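PDB 5C2I: Alr1585 protein from Nostoc sp., which probably uses hydrogen peroxide to oxidise dyes and other substrates at a haem iron, as a dye-decolorizing (DyP-type) peroxidase. Local coordinates for residues Lys355-Thr363 with Asn395-Trp404. The protein carries 1 engineered substitution. Residues are numbered along the deposited sequence; the frame is centred on the assembly and turned at random.
Sequences KEERGHRIT and NQFNFMQSRW. With HEM (protoporphyrin IX containing Fe), chain E; EDO (1,2-ethanediol), chain G.
His-360 lies flat on Phe-399: the two rings stack face to face, centroids 3.7 Å apart and planes only 8° from parallel. Trp-404 meets the same imidazole at a steep angle, its CZ2 3.5 Å from His-360 CD2, which completes an aromatic cluster; the far end of the indole, CH2, also touches CG of Glu-357, whose carboxylate turns elsewhere, to Thr-340 and Gly-338.

Two hydrogen bonds tie the loops together. ND1 of His-360 donates to Asn-395 O (2.7 Å) within both the ring plane and the carbonyl plane, so the imidazole is fixed in rotation as well as stacked. From the N-cap position, Gln-396 extends its chain (chi2 170°) and sends NE2 almost straight down the carbonyl of Arg-361, 2.7 Å from its O; Ser-236 O takes a second bond from the same nitrogen. Water 1 bridges Glu-356 O and Asn-395 ND2. The carbonyl oxygen of His-360 is buried without a polar partner, with Met-400 CE 3.5 Å away.

Apolar contacts lead on to the cofactor. Ile-362 CD1 packs against Met-400 SD at 3.9 Å, while SD lies 3.6 Å from HEM CAC. Phe-397 CE1 touches the vinyl carbon CBC. Thus the turn after helix 350-358 packs on helix 397-405 and its lead-in, Glu-357 touching Trp-404 helix to helix, and Ile-362, Phe-397, Met-400 and Gln-401 line the haem pocket in the C-terminal ferredoxin-like domain of a DyP-type peroxidase.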
loop_
_atom_site.group_PDB
_atom_site.type_symbol
_atom_site.label_atom_id
_atom_site.label_comp_id
_atom_site.label_asym_id
_atom_site.label_seq_id
_atom_site.Cartn_x
_atom_site.Cartn_y
_atom_site.Cartn_z
ATOM N N LYS A 355 -41.942 7.205 20.966
ATOM C CA LYS A 355 -41.471 5.928 21.533
ATOM C C LYS A 355 -41.926 4.765 20.638
ATOM O O LYS A 355 -41.168 3.865 20.348
ATOM C CB LYS A 355 -41.938 5.732 22.974
ATOM C CG LYS A 355 -41.132 6.526 23.971
ATOM C CD LYS A 355 -41.422 6.092 25.405
ATOM C CE LYS A 355 -40.774 7.080 26.359
ATOM N NZ LYS A 355 -41.652 8.238 26.637
ATOM N N GLU A 356 -43.178 4.803 20.213
ATOM C CA GLU A 356 -43.728 3.788 19.345
ATOM C C GLU A 356 -43.001 3.767 18.006
ATOM O O GLU A 356 -42.641 2.707 17.494
ATOM C CB GLU A 356 -45.225 4.083 19.149
ATOM C CG GLU A 356 -46.017 2.913 18.666
ATOM C CD GLU A 356 -47.492 3.265 18.573
ATOM O OE1 GLU A 356 -48.087 3.605 19.648
ATOM O OE2 GLU A 356 -48.038 3.223 17.446
ATOM N N GLU A 357 -42.789 4.952 17.418
ATOM C CA GLU A 357 -41.998 5.051 16.176
ATOM C C GLU A 357 -40.614 4.410 16.341
ATOM O O GLU A 357 -40.146 3.657 15.469
ATOM C CB GLU A 357 -41.843 6.501 15.763
ATOM C CG GLU A 357 -41.167 6.703 14.425
ATOM C CD GLU A 357 -40.796 8.130 14.177
ATOM O OE1 GLU A 357 -41.719 8.939 13.941
ATOM O OE2 GLU A 357 -39.578 8.454 14.285
ATOM N N ARG A 358 -39.947 4.729 17.448
ATOM C CA ARG A 358 -38.598 4.195 17.721
ATOM C C ARG A 358 -38.590 2.675 17.929
ATOM O O ARG A 358 -37.553 2.031 17.760
ATOM C CB ARG A 358 -37.959 4.925 18.915
ATOM C CG ARG A 358 -37.599 6.380 18.639
ATOM C CD ARG A 358 -37.378 7.169 19.938
ATOM N NE ARG A 358 -36.329 6.591 20.766
ATOM C CZ ARG A 358 -35.018 6.783 20.611
ATOM N NH1 ARG A 358 -34.551 7.573 19.668
ATOM N NH2 ARG A 358 -34.165 6.193 21.446
ATOM N N GLY A 359 -39.754 2.106 18.283
ATOM C CA GLY A 359 -39.870 0.678 18.517
ATOM C C GLY A 359 -39.792 -0.134 17.230
ATOM O O GLY A 359 -39.598 -1.359 17.285
ATOM N N HIS A 360 -39.883 0.536 16.073
ATOM C CA HIS A 360 -39.762 -0.120 14.784
ATOM C C HIS A 360 -38.339 -0.253 14.269
ATOM O O HIS A 360 -38.127 -0.856 13.209
ATOM C CB HIS A 360 -40.609 0.581 13.707
ATOM C CG HIS A 360 -42.050 0.733 14.062
ATOM N ND1 HIS A 360 -42.889 -0.346 14.279
ATOM C CD2 HIS A 360 -42.785 1.842 14.318
ATOM C CE1 HIS A 360 -44.100 0.098 14.590
ATOM N NE2 HIS A 360 -44.051 1.425 14.641
ATOM N N ARG A 361 -37.357 0.279 14.986
ATOM C CA ARG A 361 -35.973 0.271 14.517
ATOM C C ARG A 361 -35.443 -1.151 14.353
ATOM O O ARG A 361 -35.877 -2.071 15.051
ATOM C CB ARG A 361 -35.062 1.030 15.508
ATOM C CG ARG A 361 -35.171 2.556 15.484
ATOM C CD ARG A 361 -34.262 3.228 16.519
ATOM N NE ARG A 361 -34.746 2.989 17.882
ATOM C CZ ARG A 361 -34.060 3.315 18.995
ATOM N NH1 ARG A 361 -32.876 3.887 18.904
ATOM N NH2 ARG A 361 -34.576 3.056 20.187
ATOM N N ILE A 362 -34.436 -1.285 13.503
ATOM C CA ILE A 362 -33.743 -2.540 13.300
ATOM C C ILE A 362 -32.241 -2.354 13.540
ATOM O O ILE A 362 -31.705 -1.267 13.398
ATOM C CB ILE A 362 -33.942 -3.068 11.869
ATOM C CG1 ILE A 362 -33.485 -2.046 10.825
ATOM C CG2 ILE A 362 -35.414 -3.456 11.649
ATOM C CD1 ILE A 362 -33.370 -2.635 9.414
ATOM N N THR A 363 -31.575 -3.441 13.925
ATOM C CA THR A 363 -30.145 -3.405 14.184
ATOM C C THR A 363 -29.456 -4.143 13.043
ATOM O O THR A 363 -29.636 -5.349 12.868
ATOM C CB THR A 363 -29.864 -4.070 15.537
ATOM O OG1 THR A 363 -30.525 -3.349 16.584
ATOM C CG2 THR A 363 -28.364 -4.157 15.842
ATOM N N ASN A 395 -43.175 -6.128 13.664
ATOM C CA ASN A 395 -43.124 -4.745 14.096
ATOM C C ASN A 395 -41.837 -3.986 13.721
ATOM O O ASN A 395 -41.788 -2.755 13.796
ATOM C CB ASN A 395 -43.285 -4.676 15.599
ATOM C CG ASN A 395 -43.596 -3.257 16.056
ATOM O OD1 ASN A 395 -44.570 -2.684 15.636
ATOM N ND2 ASN A 395 -42.740 -2.691 16.893
ATOM N N GLN A 396 -40.813 -4.703 13.265
ATOM C CA GLN A 396 -39.514 -4.084 12.950
ATOM C C GLN A 396 -39.206 -4.224 11.453
ATOM O O GLN A 396 -39.797 -3.488 10.684
ATOM C CB GLN A 396 -38.422 -4.559 13.947
ATOM C CG GLN A 396 -38.810 -4.042 15.338
ATOM C CD GLN A 396 -37.994 -4.581 16.504
ATOM O OE1 GLN A 396 -38.371 -5.566 17.148
ATOM N NE2 GLN A 396 -36.863 -3.953 16.766
ATOM N N PHE A 397 -38.369 -5.155 11.006
ATOM C CA PHE A 397 -38.082 -5.213 9.575
ATOM C C PHE A 397 -39.346 -5.193 8.681
ATOM O O PHE A 397 -39.391 -4.439 7.701
ATOM C CB PHE A 397 -37.208 -6.392 9.162
ATOM C CG PHE A 397 -37.129 -6.551 7.691
ATOM C CD1 PHE A 397 -36.257 -5.767 6.946
ATOM C CD2 PHE A 397 -37.978 -7.413 7.017
ATOM C CE1 PHE A 397 -36.265 -5.852 5.543
ATOM C CE2 PHE A 397 -37.966 -7.500 5.649
ATOM C CZ PHE A 397 -37.103 -6.716 4.909
ATOM N N ASN A 398 -40.300 -6.099 8.914
ATOM C CA ASN A 398 -41.444 -6.177 8.001
ATOM C C ASN A 398 -42.225 -4.867 7.969
ATOM O O ASN A 398 -42.743 -4.463 6.909
ATOM C CB ASN A 398 -42.395 -7.329 8.345
ATOM C CG ASN A 398 -41.937 -8.672 7.799
ATOM O OD1 ASN A 398 -40.782 -8.861 7.431
ATOM N ND2 ASN A 398 -42.851 -9.620 7.773
ATOM N N PHE A 399 -42.362 -4.256 9.141
ATOM C CA PHE A 399 -43.039 -2.963 9.296
ATOM C C PHE A 399 -42.320 -1.873 8.504
ATOM O O PHE A 399 -42.942 -1.151 7.748
ATOM C CB PHE A 399 -43.121 -2.610 10.775
ATOM C CG PHE A 399 -44.092 -1.520 11.099
ATOM C CD1 PHE A 399 -43.733 -0.178 10.942
ATOM C CD2 PHE A 399 -45.348 -1.821 11.626
ATOM C CE1 PHE A 399 -44.634 0.834 11.256
ATOM C CE2 PHE A 399 -46.231 -0.809 11.969
ATOM C CZ PHE A 399 -45.894 0.526 11.743
ATOM N N MET A 400 -40.993 -1.818 8.646
ATOM C CA MET A 400 -40.193 -0.815 8.014
ATOM C C MET A 400 -40.320 -0.920 6.479
ATOM O O MET A 400 -40.538 0.096 5.799
ATOM C CB MET A 400 -38.760 -0.937 8.471
ATOM C CG MET A 400 -37.831 0.143 8.019
ATOM S SD MET A 400 -36.199 -0.048 8.761
ATOM C CE MET A 400 -36.552 0.515 10.415
ATOM N N GLN A 401 -40.188 -2.137 5.949
ATOM C CA GLN A 401 -40.300 -2.342 4.493
ATOM C C GLN A 401 -41.727 -2.069 4.009
ATOM O O GLN A 401 -41.934 -1.318 3.032
ATOM C CB GLN A 401 -39.885 -3.755 4.116
ATOM C CG GLN A 401 -39.865 -4.031 2.614
ATOM C CD GLN A 401 -38.639 -3.483 1.924
ATOM O OE1 GLN A 401 -37.497 -3.734 2.339
ATOM N NE2 GLN A 401 -38.854 -2.715 0.881
ATOM N N SER A 402 -42.700 -2.705 4.652
ATOM C CA SER A 402 -44.048 -2.741 4.115
ATOM C C SER A 402 -44.880 -1.495 4.400
ATOM O O SER A 402 -45.726 -1.122 3.583
ATOM C CB SER A 402 -44.781 -4.020 4.568
ATOM O OG SER A 402 -45.169 -3.945 5.935
ATOM N N ARG A 403 -44.655 -0.863 5.548
ATOM C CA ARG A 403 -45.470 0.279 5.970
ATOM C C ARG A 403 -44.787 1.609 5.743
ATOM O O ARG A 403 -45.448 2.655 5.660
ATOM C CB ARG A 403 -45.853 0.131 7.454
ATOM C CG ARG A 403 -46.530 -1.210 7.795
ATOM C CD ARG A 403 -48.022 -1.179 7.579
ATOM N NE ARG A 403 -48.711 -0.167 8.409
ATOM C CZ ARG A 403 -49.355 -0.398 9.562
ATOM N NH1 ARG A 403 -49.422 -1.623 10.081
ATOM N NH2 ARG A 403 -49.934 0.622 10.211
ATOM N N TRP A 404 -43.466 1.618 5.714
ATOM C CA TRP A 404 -42.690 2.866 5.556
ATOM C C TRP A 404 -42.057 2.993 4.166
ATOM O O TRP A 404 -42.409 3.904 3.407
ATOM C CB TRP A 404 -41.634 3.002 6.658
ATOM C CG TRP A 404 -42.236 3.278 8.025
ATOM C CD1 TRP A 404 -43.566 3.526 8.323
ATOM C CD2 TRP A 404 -41.515 3.439 9.262
ATOM N NE1 TRP A 404 -43.697 3.765 9.668
ATOM C CE2 TRP A 404 -42.451 3.735 10.253
ATOM C CE3 TRP A 404 -40.170 3.354 9.608
ATOM C CZ2 TRP A 404 -42.076 3.968 11.605
ATOM C CZ3 TRP A 404 -39.795 3.546 10.946
ATOM C CH2 TRP A 404 -40.743 3.847 11.922
HETATM C CHA HEM E . -29.512 3.513 6.366
HETATM C CHB HEM E . -28.136 1.851 2.053
HETATM C CHC HEM E . -31.432 -1.677 2.384
HETATM C CHD HEM E . -32.941 0.168 6.567
HETATM C C1A HEM E . -28.861 3.381 5.150
HETATM C C2A HEM E . -27.852 4.263 4.660
HETATM C C3A HEM E . -27.470 3.793 3.453
HETATM C C4A HEM E . -28.217 2.619 3.211
HETATM C CMA HEM E . -26.411 4.347 2.538
HETATM C CAA HEM E . -27.285 5.511 5.350
HETATM C CBA HEM E . -26.102 5.323 6.304
HETATM C CGA HEM E . -26.524 4.422 7.432
HETATM O O1A HEM E . -27.137 4.862 8.448
HETATM O O2A HEM E . -26.262 3.221 7.345
HETATM C C1B HEM E . -28.902 0.712 1.810
HETATM C C2B HEM E . -28.759 -0.122 0.647
HETATM C C3B HEM E . -29.631 -1.114 0.752
HETATM C C4B HEM E . -30.378 -0.849 1.984
HETATM C CMB HEM E . -27.768 0.098 -0.441
HETATM C CAB HEM E . -29.884 -2.298 -0.106
HETATM C CBB HEM E . -28.970 -2.835 -0.933
HETATM C C1C HEM E . -32.188 -1.459 3.548
HETATM C C2C HEM E . -33.328 -2.143 3.917
HETATM C C3C HEM E . -33.766 -1.597 5.095
HETATM C C4C HEM E . -32.856 -0.591 5.441
HETATM C CMC HEM E . -33.965 -3.312 3.224
HETATM C CAC HEM E . -34.953 -1.914 5.888
HETATM C CBC HEM E . -36.108 -2.378 5.479
HETATM C C1D HEM E . -32.011 1.163 6.866
HETATM C C2D HEM E . -32.081 1.902 8.122
HETATM C C3D HEM E . -31.166 2.860 8.055
HETATM C C4D HEM E . -30.503 2.651 6.749
HETATM C CMD HEM E . -33.022 1.673 9.293
HETATM C CAD HEM E . -30.838 3.851 9.135
HETATM C CBD HEM E . -31.719 5.105 9.101
HETATM C CGD HEM E . -31.349 6.006 10.233
HETATM O O1D HEM E . -31.049 7.160 9.937
HETATM O O2D HEM E . -31.347 5.622 11.452
HETATM N NA HEM E . -29.131 2.423 4.219
HETATM N NB HEM E . -29.906 0.282 2.508
HETATM N NC HEM E . -31.952 -0.444 4.427
HETATM N ND HEM E . -31.107 1.687 6.036
HETATM FE FE HEM E . -30.549 1.024 4.313
HETATM C C1 EDO G . -40.741 -4.581 19.638
HETATM O O1 EDO G . -40.828 -4.725 18.215
HETATM C C2 EDO G . -40.446 -3.169 20.145
HETATM O O2 EDO G . -39.301 -2.525 19.591
HETATM O O HOH W 1 -43.288 0.029 17.970
HETATM O O HOH W 2 -29.142 -0.585 5.261
#